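Local structure of ZYRO0G01672p (Zygosaccharomyces rouxii, 4U8T) at residues H21-S26 with G68-L73; G46-T51 with H110-R115; G81-V86 with V122-L127. The protein is the YTH domain of an RNA-binding protein, binds RNA carrying N6-methyladenosine and probably acts as a reader of that mark in mRNA. One frame throughout, in Å; residues are numbered along the deposited sequence.

Contact 1 (H21-S26 with G68-L73); sequences HVPDHS and GAKIYL
Ser26 and Ala69 bring the two backbones nearest, with the type II turn from Pro23 to Ser26 lying against the loop that leads into strand 71-77. Ser26 OG ties them together. It accepts the backbone N-H of Lys70, with Lys70 N 3.0 Å from Ser26 OG and the bond almost straight at 172°. The same hydroxyl donates to Pro23 O, 2.7 Å from Ser26 OG, and so also closes its own turn. OG stands beside its own backbone N (chi1 -70°), which places it between the Lys70 N-H and Pro23 O.

The methyl of Ala69 meets the carbonyl oxygens of the turn, its CB 3.4 Å from Asp24 O and also near His25 O. Pro23 lays CB and CG against the carbonyl oxygen of Gly68. The phenol end of Tyr72 reaches Val22 and Pro23. Val22 CG1 is 3.9 Å from Tyr72 CE1, and Pro23 CD is 3.5 Å from Tyr72 OH. Ser26 OG lies near the edge of the same ring.

The contact is at the surface, where strand 27-33 begins beside strand 71-77. Lys70 and Tyr72 bond through their backbones to Arg27, and the Tyr72 ring meets Phe28. Lys70 NZ pairs with Glu88 on strand 82-94, the other neighbour of strand 71-77.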
loop_
_atom_site.group_PDB
_atom_site.type_symbol
_atom_site.label_atom_id
_atom_site.label_comp_id
_atom_site.label_asym_id
_atom_site.label_seq_id
_atom_site.Cartn_x
_atom_site.Cartn_y
_atom_site.Cartn_z
ATOM N N HIS A 21 -5.859 13.593 -4.419
ATOM C CA HIS A 21 -5.796 14.623 -3.414
ATOM C C HIS A 21 -5.463 14.040 -2.061
ATOM O O HIS A 21 -6.241 13.279 -1.482
ATOM C CB HIS A 21 -7.109 15.390 -3.324
ATOM C CG HIS A 21 -7.211 16.222 -2.089
ATOM N ND1 HIS A 21 -6.403 17.316 -1.862
ATOM C CD2 HIS A 21 -7.997 16.101 -0.994
ATOM C CE1 HIS A 21 -6.688 17.834 -0.683
ATOM N NE2 HIS A 21 -7.655 17.117 -0.138
ATOM N N VAL A 22 -4.305 14.441 -1.552
ATOM C CA VAL A 22 -3.787 13.933 -0.290
ATOM C C VAL A 22 -4.112 14.890 0.852
ATOM O O VAL A 22 -3.478 15.921 0.978
ATOM C CB VAL A 22 -2.247 13.745 -0.390
ATOM C CG1 VAL A 22 -1.691 13.149 0.858
ATOM C CG2 VAL A 22 -1.910 12.872 -1.554
ATOM N N PRO A 23 -5.067 14.541 1.715
ATOM C CA PRO A 23 -5.392 15.416 2.848
ATOM C C PRO A 23 -4.216 15.631 3.790
ATOM O O PRO A 23 -3.393 14.748 3.937
ATOM C CB PRO A 23 -6.520 14.670 3.556
ATOM C CG PRO A 23 -7.033 13.723 2.564
ATOM C CD PRO A 23 -5.890 13.333 1.714
ATOM N N ASP A 24 -4.136 16.791 4.424
ATOM C CA ASP A 24 -3.028 17.067 5.326
ATOM C C ASP A 24 -2.947 16.033 6.459
ATOM O O ASP A 24 -3.949 15.419 6.817
ATOM C CB ASP A 24 -3.158 18.480 5.890
ATOM C CG ASP A 24 -2.989 19.571 4.815
ATOM O OD1 ASP A 24 -2.172 19.426 3.876
ATOM O OD2 ASP A 24 -3.693 20.596 4.912
ATOM N N HIS A 25 -1.731 15.822 6.965
ATOM C CA HIS A 25 -1.450 14.958 8.117
ATOM C C HIS A 25 -1.669 13.477 7.828
ATOM O O HIS A 25 -1.824 12.681 8.747
ATOM C CB HIS A 25 -2.276 15.411 9.323
ATOM C CG HIS A 25 -2.201 16.885 9.540
ATOM N ND1 HIS A 25 -1.007 17.541 9.739
ATOM C CD2 HIS A 25 -3.154 17.844 9.494
ATOM C CE1 HIS A 25 -1.232 18.837 9.841
ATOM N NE2 HIS A 25 -2.526 19.047 9.690
ATOM N N SER A 26 -1.687 13.116 6.550
ATOM C CA SER A 26 -1.800 11.731 6.141
ATOM C C SER A 26 -0.503 10.955 6.318
ATOM O O SER A 26 0.575 11.517 6.349
ATOM C CB SER A 26 -2.229 11.656 4.688
ATOM O OG SER A 26 -3.555 12.066 4.522
ATOM N N GLY A 68 -9.687 14.510 8.665
ATOM C CA GLY A 68 -9.641 14.414 7.227
ATOM C C GLY A 68 -8.594 13.470 6.681
ATOM O O GLY A 68 -8.637 13.106 5.515
ATOM N N ALA A 69 -7.644 13.085 7.516
ATOM C CA ALA A 69 -6.458 12.426 7.021
ATOM C C ALA A 69 -6.651 10.953 6.696
ATOM O O ALA A 69 -7.522 10.279 7.237
ATOM C CB ALA A 69 -5.359 12.594 8.005
ATOM N N LYS A 70 -5.790 10.456 5.821
ATOM C CA LYS A 70 -5.881 9.086 5.354
ATOM C C LYS A 70 -4.586 8.336 5.555
ATOM O O LYS A 70 -3.552 8.924 5.837
ATOM C CB LYS A 70 -6.267 9.070 3.876
ATOM C CG LYS A 70 -7.695 9.558 3.581
ATOM C CD LYS A 70 -7.961 9.627 2.075
ATOM C CE LYS A 70 -9.340 10.207 1.745
ATOM N NZ LYS A 70 -9.694 10.080 0.290
ATOM N N ILE A 71 -4.641 7.027 5.381
ATOM C CA ILE A 71 -3.421 6.226 5.329
ATOM C C ILE A 71 -3.305 5.570 3.966
ATOM O O ILE A 71 -4.175 4.829 3.541
ATOM C CB ILE A 71 -3.373 5.148 6.434
ATOM C CG1 ILE A 71 -3.007 5.784 7.764
ATOM C CG2 ILE A 71 -2.341 4.100 6.121
ATOM C CD1 ILE A 71 -2.799 4.827 8.819
ATOM N N TYR A 72 -2.220 5.887 3.273
ATOM C CA TYR A 72 -1.948 5.348 1.955
ATOM C C TYR A 72 -1.052 4.131 2.062
ATOM O O TYR A 72 -0.116 4.083 2.834
ATOM C CB TYR A 72 -1.314 6.405 1.076
ATOM C CG TYR A 72 -2.258 7.521 0.748
ATOM C CD1 TYR A 72 -2.411 8.593 1.603
ATOM C CD2 TYR A 72 -3.000 7.510 -0.420
ATOM C CE1 TYR A 72 -3.276 9.602 1.314
ATOM C CE2 TYR A 72 -3.852 8.503 -0.711
ATOM C CZ TYR A 72 -3.992 9.561 0.156
ATOM O OH TYR A 72 -4.859 10.585 -0.137
ATOM N N LEU A 73 -1.387 3.134 1.270
ATOM C CA LEU A 73 -0.643 1.901 1.211
ATOM C C LEU A 73 -0.041 1.760 -0.173
ATOM O O LEU A 73 -0.744 1.779 -1.166
ATOM C CB LEU A 73 -1.552 0.720 1.542
ATOM C CG LEU A 73 -2.368 0.778 2.835
ATOM C CD1 LEU A 73 -3.339 -0.366 2.878
ATOM C CD2 LEU A 73 -1.446 0.718 4.047
#

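Contact 2 (G46-T51 with H110-R115); sequences GIWSST and HAFKVR. With nucleotides of chain G.
Trp48 and Phe112 form an antiparallel hydrogen-bonded pair that joins the short strand 47-48 to strand 111-123. Trp48 N gives its hydrogen to Phe112 O, and Phe112 N returns one to Trp48 O, both at 2.9 Å. A third backbone bond runs from Val114 N to Gly46 O at 2.8 Å. Here the donor stands well above the carbonyl plane. Ile47 CA-H and Lys113 CA-H make weaker contacts with Phe112 O and Gly46 O. Ile47 O is taken by Ser42 OG and Lys113 N by Ser91 OG.

Past the pairing, Ser49 OG donates to His110 O. Its hydroxyl also has a weak bond with Asn55 ND2. Trp48 O, which accepts Phe112 N, also lies over the centre of the Phe112 ring, 3.6 Å above its plane. The two aromatic side chains run side by side. Phe112 CZ comes to the edge of the indole, 3.9 Å from Trp48 CD1, with the ring planes 73° apart. Val114 CG1 packs on Trp48 CB.

CG of Trp48 is anti to its backbone N (chi1 -176°), which carries the indole away from strand 111-123 to the RNA. One face of its six-membered ring receives the methylated amine of 6MZ4 of chain G, with N6 3.4 Å from Trp48 CZ2. The methyl carbon C9 lies 3.7 Å from Trp48 CZ3. The N6-H bonds to Ser49 O, 2.8 Å from N6.

With an alanine at Trp48, the methylamino group would probably lose the aromatic face it rests against, and Phe112 the contact at CZ. The chemistry is consistent with recognition of the methylated amine in two ways: a backbone carbonyl accepts a bond from its one N-H, while an aromatic face receives the group.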
loop_
_atom_site.group_PDB
_atom_site.type_symbol
_atom_site.label_atom_id
_atom_site.label_comp_id
_atom_site.label_asym_id
_atom_site.label_seq_id
_atom_site.Cartn_x
_atom_site.Cartn_y
_atom_site.Cartn_z
ATOM N N GLY A 46 -11.602 -5.592 -1.641
ATOM C CA GLY A 46 -11.583 -4.374 -0.862
ATOM C C GLY A 46 -11.147 -4.563 0.577
ATOM O O GLY A 46 -11.531 -3.806 1.460
ATOM N N ILE A 47 -10.328 -5.573 0.820
ATOM C CA ILE A 47 -9.755 -5.755 2.129
ATOM C C ILE A 47 -8.259 -6.029 2.014
ATOM O O ILE A 47 -7.763 -6.355 0.956
ATOM C CB ILE A 47 -10.453 -6.901 2.893
ATOM C CG1 ILE A 47 -10.224 -8.246 2.219
ATOM C CG2 ILE A 47 -11.929 -6.657 3.010
ATOM C CD1 ILE A 47 -10.679 -9.404 3.062
ATOM N N TRP A 48 -7.538 -5.840 3.105
ATOM C CA TRP A 48 -6.146 -6.229 3.187
ATOM C C TRP A 48 -5.849 -6.636 4.609
ATOM O O TRP A 48 -6.555 -6.275 5.535
ATOM C CB TRP A 48 -5.204 -5.097 2.741
ATOM C CG TRP A 48 -3.760 -5.519 2.722
ATOM C CD1 TRP A 48 -2.774 -5.080 3.548
ATOM C CD2 TRP A 48 -3.166 -6.510 1.884
ATOM N NE1 TRP A 48 -1.601 -5.717 3.266
ATOM C CE2 TRP A 48 -1.805 -6.598 2.244
ATOM C CE3 TRP A 48 -3.643 -7.324 0.853
ATOM C CZ2 TRP A 48 -0.911 -7.461 1.613
ATOM C CZ3 TRP A 48 -2.748 -8.185 0.221
ATOM C CH2 TRP A 48 -1.396 -8.250 0.613
ATOM N N SER A 49 -4.801 -7.411 4.781
ATOM C CA SER A 49 -4.372 -7.758 6.098
ATOM C C SER A 49 -2.862 -7.856 6.121
ATOM O O SER A 49 -2.244 -8.199 5.132
ATOM C CB SER A 49 -5.001 -9.057 6.528
ATOM O OG SER A 49 -4.574 -9.374 7.826
ATOM N N SER A 50 -2.260 -7.513 7.242
ATOM C CA SER A 50 -0.829 -7.607 7.368
ATOM C C SER A 50 -0.476 -8.665 8.384
ATOM O O SER A 50 -1.299 -9.486 8.735
ATOM C CB SER A 50 -0.260 -6.264 7.755
ATOM O OG SER A 50 1.127 -6.316 7.879
ATOM N N THR A 51 0.739 -8.643 8.886
ATOM C CA THR A 51 1.110 -9.589 9.914
ATOM C C THR A 51 0.522 -9.233 11.253
ATOM O O THR A 51 -0.184 -8.255 11.391
ATOM C CB THR A 51 2.601 -9.673 10.068
ATOM O OG1 THR A 51 3.117 -8.362 10.319
ATOM C CG2 THR A 51 3.222 -10.214 8.822
ATOM N N HIS A 110 -7.417 -11.460 10.709
ATOM C CA HIS A 110 -8.146 -10.206 10.730
ATOM C C HIS A 110 -7.794 -9.409 9.508
ATOM O O HIS A 110 -6.782 -9.658 8.899
ATOM C CB HIS A 110 -7.830 -9.436 12.000
ATOM C CG HIS A 110 -7.869 -10.279 13.232
ATOM N ND1 HIS A 110 -9.010 -10.919 13.657
ATOM C CD2 HIS A 110 -6.904 -10.607 14.115
ATOM C CE1 HIS A 110 -8.748 -11.599 14.757
ATOM N NE2 HIS A 110 -7.476 -11.426 15.055
ATOM N N ALA A 111 -8.608 -8.433 9.157
ATOM C CA ALA A 111 -8.306 -7.606 8.014
ATOM C C ALA A 111 -8.993 -6.301 8.153
ATOM O O ALA A 111 -9.853 -6.155 8.972
ATOM C CB ALA A 111 -8.734 -8.277 6.735
ATOM N N PHE A 112 -8.651 -5.359 7.297
ATOM C CA PHE A 112 -9.329 -4.083 7.297
ATOM C C PHE A 112 -9.730 -3.715 5.887
ATOM O O PHE A 112 -9.177 -4.225 4.947
ATOM C CB PHE A 112 -8.437 -2.999 7.899
ATOM C CG PHE A 112 -7.036 -2.983 7.362
ATOM C CD1 PHE A 112 -6.742 -2.310 6.194
ATOM C CD2 PHE A 112 -6.012 -3.621 8.034
ATOM C CE1 PHE A 112 -5.482 -2.285 5.708
ATOM C CE2 PHE A 112 -4.740 -3.600 7.549
ATOM C CZ PHE A 112 -4.475 -2.927 6.387
ATOM N N LYS A 113 -10.681 -2.810 5.749
ATOM C CA LYS A 113 -11.146 -2.401 4.439
ATOM C C LYS A 113 -10.170 -1.475 3.792
ATOM O O LYS A 113 -9.574 -0.626 4.441
ATOM C CB LYS A 113 -12.520 -1.727 4.525
ATOM C CG LYS A 113 -13.619 -2.681 4.891
ATOM C CD LYS A 113 -14.954 -2.023 4.990
ATOM C CE LYS A 113 -16.016 -3.102 5.160
ATOM N NZ LYS A 113 -17.413 -2.603 5.287
ATOM N N VAL A 114 -10.022 -1.639 2.489
ATOM C CA VAL A 114 -9.175 -0.766 1.687
ATOM C C VAL A 114 -9.929 -0.287 0.466
ATOM O O VAL A 114 -10.832 -0.935 -0.015
ATOM C CB VAL A 114 -7.856 -1.462 1.222
ATOM C CG1 VAL A 114 -6.946 -1.731 2.376
ATOM C CG2 VAL A 114 -8.139 -2.720 0.472
ATOM N N ARG A 115 -9.606 0.905 0.021
ATOM C CA ARG A 115 -10.149 1.438 -1.210
ATOM C C ARG A 115 -9.033 1.653 -2.234
ATOM O O ARG A 115 -8.114 2.414 -2.001
ATOM C CB ARG A 115 -10.966 2.682 -0.877
ATOM C CG ARG A 115 -12.420 2.289 -0.660
ATOM C CD ARG A 115 -13.260 3.217 0.203
ATOM N NE ARG A 115 -13.025 4.635 -0.033
ATOM C CZ ARG A 115 -13.461 5.596 0.775
ATOM N NH1 ARG A 115 -13.183 6.867 0.503
ATOM N NH2 ARG A 115 -14.199 5.285 1.840
ATOM C C2 6MZ G 4 0.744 -12.287 1.631
ATOM C C4 6MZ G 4 2.045 -10.970 3.051
ATOM C C5 6MZ G 4 0.844 -10.319 3.539
ATOM O O1P 6MZ G 4 6.661 -13.681 8.782
ATOM O O2P 6MZ G 4 8.903 -12.948 7.861
ATOM N N9 6MZ G 4 3.058 -10.406 3.699
ATOM N N3 6MZ G 4 1.922 -11.923 2.106
ATOM N N1 6MZ G 4 -0.390 -11.744 2.045
ATOM C C6 6MZ G 4 -0.429 -10.776 2.969
ATOM N N6 6MZ G 4 -1.592 -10.242 3.366
ATOM C C9 6MZ G 4 -2.828 -10.798 2.885
ATOM N N7 6MZ G 4 1.240 -9.421 4.450
ATOM C C8 6MZ G 4 2.576 -9.500 4.543
ATOM O "O5'" 6MZ G 4 6.716 -12.269 6.837
ATOM C "C5'" 6MZ G 4 6.691 -10.947 6.334
ATOM C "C4'" 6MZ G 4 6.310 -10.938 4.888
ATOM O "O4'" 6MZ G 4 4.922 -11.238 4.773
ATOM C "C1'" 6MZ G 4 4.463 -10.784 3.542
ATOM C "C2'" 6MZ G 4 5.360 -9.641 3.101
ATOM O "O2'" 6MZ G 4 5.925 -10.003 1.859
ATOM C "C3'" 6MZ G 4 6.455 -9.612 4.169
ATOM O "O3'" 6MZ G 4 7.729 -9.477 3.589
ATOM P P 6MZ G 4 7.489 -12.634 8.165
ATOM P P G G 3 8.756 -13.454 13.849
ATOM O OP1 G G 3 9.272 -14.734 13.368
ATOM O OP2 G G 3 9.641 -12.352 14.234
ATOM O "O5'" G G 3 7.888 -12.983 12.626
ATOM C "C5'" G G 3 6.981 -11.911 12.734
ATOM C "C4'" G G 3 6.570 -11.431 11.368
ATOM O "O4'" G G 3 5.993 -10.117 11.531
ATOM C "C3'" G G 3 7.742 -11.251 10.411
ATOM O "O3'" G G 3 7.275 -11.348 9.080
ATOM C "C2'" G G 3 8.149 -9.820 10.664
ATOM O "O2'" G G 3 8.849 -9.222 9.606
ATOM C "C1'" G G 3 6.794 -9.161 10.867
ATOM N N9 G G 3 6.864 -7.939 11.666
ATOM C C8 G G 3 6.294 -6.743 11.347
ATOM N N7 G G 3 6.499 -5.819 12.221
ATOM C C5 G G 3 7.262 -6.457 13.188
ATOM C C6 G G 3 7.805 -5.975 14.389
ATOM O O6 G G 3 7.714 -4.862 14.868
ATOM N N1 G G 3 8.507 -6.953 15.057
ATOM C C2 G G 3 8.675 -8.235 14.632
ATOM N N2 G G 3 9.387 -9.055 15.392
ATOM N N3 G G 3 8.178 -8.688 13.531
ATOM C C4 G G 3 7.487 -7.764 12.863
#

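Contact 3 (G81-V86 with V122-L127); sequences GRFCGV and VHNRSL. With nucleotides of chain G.
Phe83 and Val122 make an antiparallel hydrogen-bonded pair, and backbone bonds carry much of this contact. Phe83 N donates to Val122 O in the carbonyl plane, and Val122 N donates to Phe83 O, each at 2.9 Å. Beyond the non-hydrogen-bonded pair Arg82 and His123, Asn124 N donates to Gly81 O at 3.0 Å, from above the carbonyl plane.

Apolar contacts gather on the face that holds Phe83 and Val122. Leu127 CD1 approaches the Phe83 ring obliquely, 3.6 Å from Phe83 CD1. The ring also turns its edge to the amide of Asn124, with Asn124 OD1 3.9 Å from Phe83 CD1. The ring and amide planes are 61° apart. Phe161 of helix 151-161 touches both Phe83 and Val122, and Ile157 of that helix touches Leu127.

Arg82 and His123 share the other face. Arg82 CB lies beside Val122 O, and the chain then extends away from segment 122-127. Its NE makes a salt bridge with Asp121.

Asn124 makes a polar contact with the RNA. CG sits beside its own backbone N (chi1 -80°), which brings the amide over the Gly81 peptide. Asn124 ND2 donates to the phosphate oxygen OP1 of U7 of chain G at 2.9 Å, with an angle of 167°. Gly81 CA is near the same oxygen.

The arrangement is the end of a two-stranded antiparallel pairing in the central sheet of the YTH domain. Strand 111-123 passes here into the short 3-10 segment 124-126, and Asn124 at this junction binds an RNA phosphate.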
loop_
_atom_site.group_PDB
_atom_site.type_symbol
_atom_site.label_atom_id
_atom_site.label_comp_id
_atom_site.label_asym_id
_atom_site.label_seq_id
_atom_site.Cartn_x
_atom_site.Cartn_y
_atom_site.Cartn_z
ATOM N N GLY A 81 10.540 -6.563 -8.278
ATOM C CA GLY A 81 11.223 -5.442 -8.883
ATOM C C GLY A 81 10.385 -4.204 -9.131
ATOM O O GLY A 81 10.728 -3.382 -9.950
ATOM N N ARG A 82 9.261 -4.077 -8.449
ATOM C CA ARG A 82 8.412 -2.942 -8.691
ATOM C C ARG A 82 7.389 -2.713 -7.601
ATOM O O ARG A 82 7.224 -3.535 -6.717
ATOM C CB ARG A 82 7.676 -3.112 -10.001
ATOM C CG ARG A 82 6.904 -4.392 -10.116
ATOM C CD ARG A 82 6.228 -4.429 -11.413
ATOM N NE ARG A 82 5.751 -5.748 -11.716
ATOM C CZ ARG A 82 6.345 -6.578 -12.545
ATOM N NH1 ARG A 82 7.441 -6.203 -13.182
ATOM N NH2 ARG A 82 5.825 -7.775 -12.738
ATOM N N PHE A 83 6.703 -1.581 -7.675
ATOM C CA PHE A 83 5.517 -1.347 -6.880
ATOM C C PHE A 83 4.394 -1.480 -7.859
ATOM O O PHE A 83 4.619 -1.366 -9.044
ATOM C CB PHE A 83 5.525 0.014 -6.184
ATOM C CG PHE A 83 6.369 0.056 -4.943
ATOM C CD1 PHE A 83 7.738 -0.077 -5.019
ATOM C CD2 PHE A 83 5.793 0.194 -3.712
ATOM C CE1 PHE A 83 8.507 -0.065 -3.916
ATOM C CE2 PHE A 83 6.564 0.214 -2.585
ATOM C CZ PHE A 83 7.928 0.077 -2.685
ATOM N N CYS A 84 3.213 -1.839 -7.387
ATOM C CA CYS A 84 2.158 -2.192 -8.297
ATOM C C CYS A 84 0.850 -1.513 -8.023
ATOM O O CYS A 84 -0.105 -1.801 -8.663
ATOM C CB CYS A 84 1.956 -3.700 -8.301
ATOM S SG CYS A 84 1.440 -4.498 -6.780
ATOM N N GLY A 85 0.788 -0.612 -7.072
ATOM C CA GLY A 85 -0.453 0.085 -6.832
ATOM C C GLY A 85 -0.555 0.828 -5.529
ATOM O O GLY A 85 0.347 0.763 -4.710
ATOM N N VAL A 86 -1.654 1.560 -5.362
ATOM C CA VAL A 86 -1.875 2.394 -4.196
ATOM C C VAL A 86 -3.263 2.201 -3.666
ATOM O O VAL A 86 -4.204 2.264 -4.418
ATOM C CB VAL A 86 -1.678 3.875 -4.534
ATOM C CG1 VAL A 86 -1.886 4.741 -3.317
ATOM C CG2 VAL A 86 -0.315 4.085 -5.090
ATOM N N VAL A 122 5.253 0.403 -11.290
ATOM C CA VAL A 122 6.314 1.384 -11.258
ATOM C C VAL A 122 7.573 0.659 -10.902
ATOM O O VAL A 122 7.613 0.010 -9.896
ATOM C CB VAL A 122 6.077 2.496 -10.230
ATOM C CG1 VAL A 122 7.299 3.373 -10.110
ATOM C CG2 VAL A 122 4.904 3.299 -10.599
ATOM N N HIS A 123 8.601 0.756 -11.728
ATOM C CA HIS A 123 9.788 -0.053 -11.534
ATOM C C HIS A 123 10.655 0.470 -10.427
ATOM O O HIS A 123 10.732 1.669 -10.235
ATOM C CB HIS A 123 10.595 -0.126 -12.817
ATOM C CG HIS A 123 9.916 -0.885 -13.903
ATOM N ND1 HIS A 123 9.342 -0.269 -14.993
ATOM C CD2 HIS A 123 9.662 -2.206 -14.039
ATOM C CE1 HIS A 123 8.791 -1.181 -15.770
ATOM N NE2 HIS A 123 8.966 -2.364 -15.210
ATOM N N ASN A 124 11.323 -0.430 -9.711
ATOM C CA ASN A 124 12.229 -0.030 -8.649
ATOM C C ASN A 124 13.303 0.961 -9.069
ATOM O O ASN A 124 13.664 1.824 -8.292
ATOM C CB ASN A 124 12.887 -1.239 -8.029
ATOM C CG ASN A 124 11.995 -1.926 -7.039
ATOM O OD1 ASN A 124 10.930 -1.428 -6.702
ATOM N ND2 ASN A 124 12.441 -3.062 -6.538
ATOM N N ARG A 125 13.855 0.759 -10.262
ATOM C CA ARG A 125 14.719 1.702 -10.971
ATOM C C ARG A 125 14.288 3.151 -10.807
ATOM O O ARG A 125 15.106 4.028 -10.596
ATOM C CB ARG A 125 14.756 1.322 -12.445
ATOM C CG ARG A 125 15.858 1.974 -13.255
ATOM C CD ARG A 125 15.762 1.642 -14.753
ATOM N NE ARG A 125 14.459 1.925 -15.364
ATOM C CZ ARG A 125 13.607 0.998 -15.805
ATOM N NH1 ARG A 125 12.454 1.365 -16.353
ATOM N NH2 ARG A 125 13.906 -0.293 -15.711
ATOM N N SER A 126 12.990 3.392 -10.896
ATOM C CA SER A 126 12.454 4.728 -10.876
ATOM C C SER A 126 12.236 5.249 -9.467
ATOM O O SER A 126 11.837 6.382 -9.282
ATOM C CB SER A 126 11.130 4.766 -11.621
ATOM O OG SER A 126 11.262 4.199 -12.888
ATOM N N LEU A 127 12.485 4.422 -8.471
ATOM C CA LEU A 127 12.187 4.807 -7.111
ATOM C C LEU A 127 13.400 4.753 -6.203
ATOM O O LEU A 127 13.331 5.160 -5.054
ATOM C CB LEU A 127 11.090 3.902 -6.557
ATOM C CG LEU A 127 9.714 3.976 -7.192
ATOM C CD1 LEU A 127 8.927 2.792 -6.784
ATOM C CD2 LEU A 127 9.017 5.213 -6.760
ATOM P P U G 7 15.240 -5.464 -6.562
ATOM O OP1 U G 7 14.778 -4.478 -7.551
ATOM O OP2 U G 7 14.530 -6.731 -6.386
ATOM O "O5'" U G 7 16.761 -5.802 -6.814
ATOM C "C5'" U G 7 17.652 -4.823 -7.334
ATOM C "C4'" U G 7 19.013 -5.422 -7.555
ATOM O "O4'" U G 7 19.410 -6.148 -6.366
ATOM C "C3'" U G 7 19.069 -6.408 -8.723
ATOM O "O3'" U G 7 20.188 -6.103 -9.553
ATOM C "C2'" U G 7 19.261 -7.771 -8.058
ATOM O "O2'" U G 7 20.038 -8.689 -8.791
ATOM C "C1'" U G 7 19.900 -7.418 -6.719
ATOM N N1 U G 7 19.562 -8.362 -5.654
ATOM C C2 U G 7 20.593 -8.948 -4.966
ATOM O O2 U G 7 21.760 -8.703 -5.211
ATOM N N3 U G 7 20.197 -9.832 -3.996
ATOM C C4 U G 7 18.902 -10.177 -3.669
ATOM O O4 U G 7 18.695 -10.987 -2.769
ATOM C C5 U G 7 17.897 -9.518 -4.431
ATOM C C6 U G 7 18.254 -8.653 -5.378
#

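All three contacts reach the same mixed sheet of the YTH domain, in which strand 111-123 lies between 47-48 and 82-94, and 71-77 follows. Contact 1 closes before contact 3 opens along the chain, while the segments of contact 2 alternate with those of both others. The centre of contact 2 is about 17 Å from that of contact 1 and about 21 Å from that of contact 3. Contacts 1 and 3 are also about 21 Å apart. Leu73 CD1 packs on Val114 CG1, joining contacts 1 and 2. Contacts 2 and 3 use different parts of strand 111-123, so this strand links the part of the sheet next to the methyladenosine site with a phosphate contact just beyond its end.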